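Long-range contact in transcription initiation factor IIB (PDB 5O9I), which is interrupted by an intein of the HINT fold, studied here in mini form, whose family catalyses protein splicing: residues Val55-Met67 against Asp174-Gly186. Sequence-based numbering, arbitrary orientation.
Sequences VIAFDSNYKFKFM and DLTVPNAENFIAG
Asn-182 and Ile-184 meet the hairpin of strands 53-58 and 64-68 in the mostly beta HINT fold of this intein, a worked example of one amide joining two chain segments linked by a single backbone hydrogen bond. The carboxamide of Asn-182 bonds to both the backbone N-H and the carbonyl of Phe-58: OD1 accepts Phe-58 N at 2.8 Å on a lone pair, while ND2 gives a nearly straight hydrogen bond to Phe-58 O. A chi1 of 74°, with CG between the backbone N and the carbonyl carbon, also lays this amide over the Phe-58 ring, the planes 13° apart. ND2 sits 3.3 Å above the ring centre. With an alanine here, Phe-58 N and O would probably lose these partners and that face its cover, on a ring that also packs edge-to-face with Phe-100 and Phe-154. Farther along, Ile-184 N donates a hydrogen bond to Ile-56 O. The two branches of Ile-184 divide the hairpin: CD1 lies against CB and CG2 of Ile-56, CG2 against Phe-64 CE1. Val-55, buried, points toward 174-186, where its CG1 packs against Phe-183 CB and its CG2 meets Leu-175 CD1 tip to tip at 3.8 Å.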
loop_
_atom_site.group_PDB
_atom_site.type_symbol
_atom_site.label_atom_id
_atom_site.label_comp_id
_atom_site.label_asym_id
_atom_site.label_seq_id
_atom_site.Cartn_x
_atom_site.Cartn_y
_atom_site.Cartn_z
ATOM N N VAL A 55 9.847 2.691 4.480
ATOM C CA VAL A 55 8.953 1.654 4.088
ATOM C C VAL A 55 9.601 0.839 2.986
ATOM O O VAL A 55 10.498 1.309 2.322
ATOM C CB VAL A 55 7.641 2.366 3.709
ATOM C CG1 VAL A 55 7.316 2.374 2.244
ATOM C CG2 VAL A 55 6.512 1.873 4.588
ATOM N N ILE A 56 9.142 -0.376 2.805
ATOM C CA ILE A 56 9.644 -1.221 1.731
ATOM C C ILE A 56 8.951 -0.932 0.389
ATOM O O ILE A 56 7.716 -0.968 0.284
ATOM C CB ILE A 56 9.469 -2.733 2.094
ATOM C CG1 ILE A 56 10.209 -3.056 3.393
ATOM C CG2 ILE A 56 10.088 -3.627 1.060
ATOM C CD1 ILE A 56 9.538 -4.189 4.124
ATOM N N ALA A 57 9.795 -0.645 -0.616
ATOM C CA ALA A 57 9.364 -0.301 -1.972
ATOM C C ALA A 57 10.261 -0.968 -2.934
ATOM O O ALA A 57 11.394 -1.234 -2.620
ATOM C CB ALA A 57 9.464 1.163 -2.188
ATOM N N PHE A 58 9.759 -1.257 -4.123
ATOM C CA PHE A 58 10.608 -1.850 -5.120
ATOM C C PHE A 58 11.279 -0.810 -5.952
ATOM O O PHE A 58 10.708 0.231 -6.222
ATOM C CB PHE A 58 9.836 -2.807 -5.974
ATOM C CG PHE A 58 8.909 -2.164 -6.975
ATOM C CD1 PHE A 58 9.402 -1.662 -8.218
ATOM C CD2 PHE A 58 7.567 -2.172 -6.775
ATOM C CE1 PHE A 58 8.563 -1.104 -9.152
ATOM C CE2 PHE A 58 6.718 -1.705 -7.737
ATOM C CZ PHE A 58 7.226 -1.117 -8.910
ATOM N N ASP A 59 12.465 -1.159 -6.414
ATOM C CA ASP A 59 13.350 -0.314 -7.148
ATOM C C ASP A 59 13.212 -0.651 -8.628
ATOM O O ASP A 59 12.396 -1.473 -9.031
ATOM C CB ASP A 59 14.784 -0.432 -6.586
ATOM C CG ASP A 59 15.489 -1.782 -6.882
ATOM O OD1 ASP A 59 15.011 -2.586 -7.719
ATOM O OD2 ASP A 59 16.610 -2.069 -6.373
ATOM N N SER A 60 14.023 -0.023 -9.465
ATOM C CA SER A 60 13.889 -0.165 -10.900
ATOM C C SER A 60 14.296 -1.557 -11.442
ATOM O O SER A 60 13.863 -1.937 -12.545
ATOM C CB SER A 60 14.723 0.916 -11.568
ATOM O OG SER A 60 16.091 0.707 -11.297
ATOM N N ASN A 61 15.107 -2.294 -10.676
ATOM C CA ASN A 61 15.267 -3.753 -10.851
ATOM C C ASN A 61 14.199 -4.662 -10.250
ATOM O O ASN A 61 14.333 -5.884 -10.327
ATOM C CB ASN A 61 16.601 -4.172 -10.293
ATOM C CG ASN A 61 17.720 -3.558 -11.054
ATOM O OD1 ASN A 61 17.688 -3.547 -12.277
ATOM N ND2 ASN A 61 18.701 -3.061 -10.366
ATOM N N TYR A 62 13.122 -4.085 -9.732
ATOM C CA TYR A 62 12.038 -4.848 -9.138
ATOM C C TYR A 62 12.437 -5.566 -7.843
ATOM O O TYR A 62 11.841 -6.590 -7.506
ATOM C CB TYR A 62 11.403 -5.835 -10.145
ATOM C CG TYR A 62 10.636 -5.305 -11.321
ATOM C CD1 TYR A 62 10.260 -3.938 -11.428
ATOM C CD2 TYR A 62 10.271 -6.186 -12.353
ATOM C CE1 TYR A 62 9.552 -3.485 -12.548
ATOM C CE2 TYR A 62 9.571 -5.733 -13.479
ATOM C CZ TYR A 62 9.244 -4.390 -13.578
ATOM O OH TYR A 62 8.532 -4.001 -14.670
ATOM N N LYS A 63 13.401 -4.990 -7.124
ATOM C CA LYS A 63 13.869 -5.499 -5.867
ATOM C C LYS A 63 13.483 -4.569 -4.738
ATOM O O LYS A 63 13.574 -3.365 -4.882
ATOM C CB LYS A 63 15.370 -5.583 -5.895
ATOM C CG LYS A 63 15.947 -6.484 -6.983
ATOM C CD LYS A 63 15.680 -7.971 -6.759
ATOM C CE LYS A 63 16.164 -8.424 -5.360
ATOM N NZ LYS A 63 15.941 -9.880 -5.131
ATOM N N PHE A 64 13.111 -5.137 -3.599
ATOM C CA PHE A 64 12.753 -4.415 -2.432
ATOM C C PHE A 64 13.933 -3.807 -1.697
ATOM O O PHE A 64 15.082 -4.305 -1.736
ATOM C CB PHE A 64 11.955 -5.284 -1.469
ATOM C CG PHE A 64 10.612 -5.697 -1.988
ATOM C CD1 PHE A 64 9.779 -4.808 -2.615
ATOM C CD2 PHE A 64 10.194 -6.985 -1.834
ATOM C CE1 PHE A 64 8.561 -5.187 -3.118
ATOM C CE2 PHE A 64 8.936 -7.404 -2.302
ATOM C CZ PHE A 64 8.130 -6.497 -2.961
ATOM N N LYS A 65 13.643 -2.620 -1.183
ATOM C CA LYS A 65 14.547 -1.922 -0.262
ATOM C C LYS A 65 13.787 -0.868 0.561
ATOM O O LYS A 65 12.685 -0.403 0.196
ATOM C CB LYS A 65 15.773 -1.348 -0.976
ATOM C CG LYS A 65 15.624 -0.033 -1.706
ATOM C CD LYS A 65 17.055 0.446 -2.053
ATOM C CE LYS A 65 17.125 1.791 -2.790
ATOM N NZ LYS A 65 16.971 1.775 -4.299
ATOM N N PHE A 66 14.327 -0.599 1.733
ATOM C CA PHE A 66 13.691 0.349 2.654
ATOM C C PHE A 66 13.949 1.712 2.086
ATOM O O PHE A 66 15.052 1.962 1.644
ATOM C CB PHE A 66 14.228 0.227 4.077
ATOM C CG PHE A 66 13.492 -0.789 4.891
ATOM C CD1 PHE A 66 12.330 -0.453 5.484
ATOM C CD2 PHE A 66 13.954 -2.122 5.027
ATOM C CE1 PHE A 66 11.602 -1.368 6.211
ATOM C CE2 PHE A 66 13.254 -3.034 5.778
ATOM C CZ PHE A 66 12.093 -2.652 6.372
ATOM N N MET A 67 12.912 2.534 2.027
ATOM C CA MET A 67 12.995 3.881 1.476
ATOM C C MET A 67 12.213 4.908 2.308
ATOM O O MET A 67 11.098 4.612 2.814
ATOM C CB MET A 67 12.359 3.875 0.119
ATOM C CG MET A 67 13.016 2.946 -0.850
ATOM S SD MET A 67 14.194 4.009 -1.614
ATOM C CE MET A 67 13.658 3.607 -3.267
ATOM N N ASP A 174 -2.680 6.971 3.452
ATOM C CA ASP A 174 -1.661 6.809 2.434
ATOM C C ASP A 174 -0.307 7.345 2.810
ATOM O O ASP A 174 -0.179 8.020 3.836
ATOM C CB ASP A 174 -2.079 7.395 1.078
ATOM C CG ASP A 174 -1.781 6.398 -0.062
ATOM O OD1 ASP A 174 -0.589 6.132 -0.376
ATOM O OD2 ASP A 174 -2.767 5.759 -0.520
ATOM N N LEU A 175 0.702 6.962 2.004
ATOM C CA LEU A 175 2.087 7.365 2.173
ATOM C C LEU A 175 2.591 7.918 0.847
ATOM O O LEU A 175 2.246 7.420 -0.221
ATOM C CB LEU A 175 2.970 6.151 2.495
ATOM C CG LEU A 175 2.615 5.221 3.659
ATOM C CD1 LEU A 175 3.460 3.964 3.614
ATOM C CD2 LEU A 175 2.807 5.885 5.000
ATOM N N THR A 176 3.488 8.882 0.931
ATOM C CA THR A 176 4.251 9.323 -0.191
ATOM C C THR A 176 5.659 8.793 -0.003
ATOM O O THR A 176 6.273 9.007 1.060
ATOM C CB THR A 176 4.221 10.849 -0.247
ATOM O OG1 THR A 176 2.857 11.244 -0.439
ATOM C CG2 THR A 176 5.050 11.390 -1.385
ATOM N N VAL A 177 6.173 8.145 -1.052
ATOM C CA VAL A 177 7.493 7.539 -1.023
ATOM C C VAL A 177 8.283 8.098 -2.228
ATOM O O VAL A 177 8.113 7.676 -3.363
ATOM C CB VAL A 177 7.401 6.004 -1.095
ATOM C CG1 VAL A 177 8.761 5.384 -0.896
ATOM C CG2 VAL A 177 6.474 5.453 -0.026
ATOM N N PRO A 178 9.157 9.062 -1.982
ATOM C CA PRO A 178 9.970 9.578 -3.051
ATOM C C PRO A 178 10.822 8.549 -3.753
ATOM O O PRO A 178 11.210 7.564 -3.141
ATOM C CB PRO A 178 10.890 10.586 -2.339
ATOM C CG PRO A 178 10.377 10.783 -0.977
ATOM C CD PRO A 178 9.152 9.947 -0.824
ATOM N N ASN A 179 11.126 8.794 -5.022
ATOM C CA ASN A 179 12.039 7.926 -5.801
ATOM C C ASN A 179 11.525 6.525 -6.022
ATOM O O ASN A 179 12.300 5.677 -6.307
ATOM C CB ASN A 179 13.464 7.820 -5.151
ATOM C CG ASN A 179 14.145 9.187 -4.955
ATOM O OD1 ASN A 179 14.296 9.936 -5.917
ATOM N ND2 ASN A 179 14.634 9.479 -3.729
ATOM N N ALA A 180 10.235 6.271 -5.935
ATOM C CA ALA A 180 9.705 4.908 -6.004
ATOM C C ALA A 180 8.227 4.891 -6.287
ATOM O O ALA A 180 7.751 4.065 -7.061
ATOM C CB ALA A 180 9.987 4.194 -4.714
ATOM N N GLU A 181 7.480 5.722 -5.589
ATOM C CA GLU A 181 6.036 5.815 -5.821
ATOM C C GLU A 181 5.284 4.506 -5.605
ATOM O O GLU A 181 4.159 4.325 -6.107
ATOM C CB GLU A 181 5.732 6.371 -7.227
ATOM C CG GLU A 181 5.888 7.881 -7.356
ATOM C CD GLU A 181 7.326 8.382 -7.271
ATOM O OE1 GLU A 181 7.496 9.464 -6.622
ATOM O OE2 GLU A 181 8.253 7.723 -7.850
ATOM N N ASN A 182 5.884 3.594 -4.842
ATOM C CA ASN A 182 5.194 2.390 -4.429
ATOM C C ASN A 182 5.566 2.016 -2.996
ATOM O O ASN A 182 6.485 2.559 -2.396
ATOM C CB ASN A 182 5.528 1.245 -5.408
ATOM C CG ASN A 182 6.930 0.729 -5.217
ATOM O OD1 ASN A 182 7.203 -0.007 -4.259
ATOM N ND2 ASN A 182 7.847 1.121 -6.103
ATOM N N PHE A 183 4.833 1.055 -2.462
ATOM C CA PHE A 183 5.192 0.412 -1.219
ATOM C C PHE A 183 4.272 -0.753 -0.986
ATOM O O PHE A 183 3.264 -0.908 -1.628
ATOM C CB PHE A 183 5.061 1.344 -0.061
ATOM C CG PHE A 183 3.631 1.721 0.232
ATOM C CD1 PHE A 183 3.004 2.731 -0.492
ATOM C CD2 PHE A 183 2.918 1.090 1.240
ATOM C CE1 PHE A 183 1.688 3.105 -0.244
ATOM C CE2 PHE A 183 1.594 1.449 1.501
ATOM C CZ PHE A 183 0.971 2.463 0.751
ATOM N N ILE A 184 4.615 -1.562 -0.030
ATOM C CA ILE A 184 3.804 -2.734 0.187
ATOM C C ILE A 184 3.135 -2.642 1.496
ATOM O O ILE A 184 3.621 -2.004 2.431
ATOM C CB ILE A 184 4.627 -4.016 0.095
ATOM C CG1 ILE A 184 5.508 -4.144 1.323
ATOM C CG2 ILE A 184 5.464 -3.984 -1.201
ATOM C CD1 ILE A 184 6.535 -5.158 1.204
ATOM N N ALA A 185 2.015 -3.318 1.549
ATOM C CA ALA A 185 1.219 -3.341 2.763
ATOM C C ALA A 185 0.320 -4.572 2.706
ATOM O O ALA A 185 0.136 -5.155 1.633
ATOM C CB ALA A 185 0.399 -2.063 2.855
ATOM N N GLY A 186 -0.210 -4.967 3.860
ATOM C CA GLY A 186 -1.109 -6.131 3.927
ATOM C C GLY A 186 -0.305 -7.330 4.374
ATOM O O GLY A 186 0.905 -7.352 4.223
#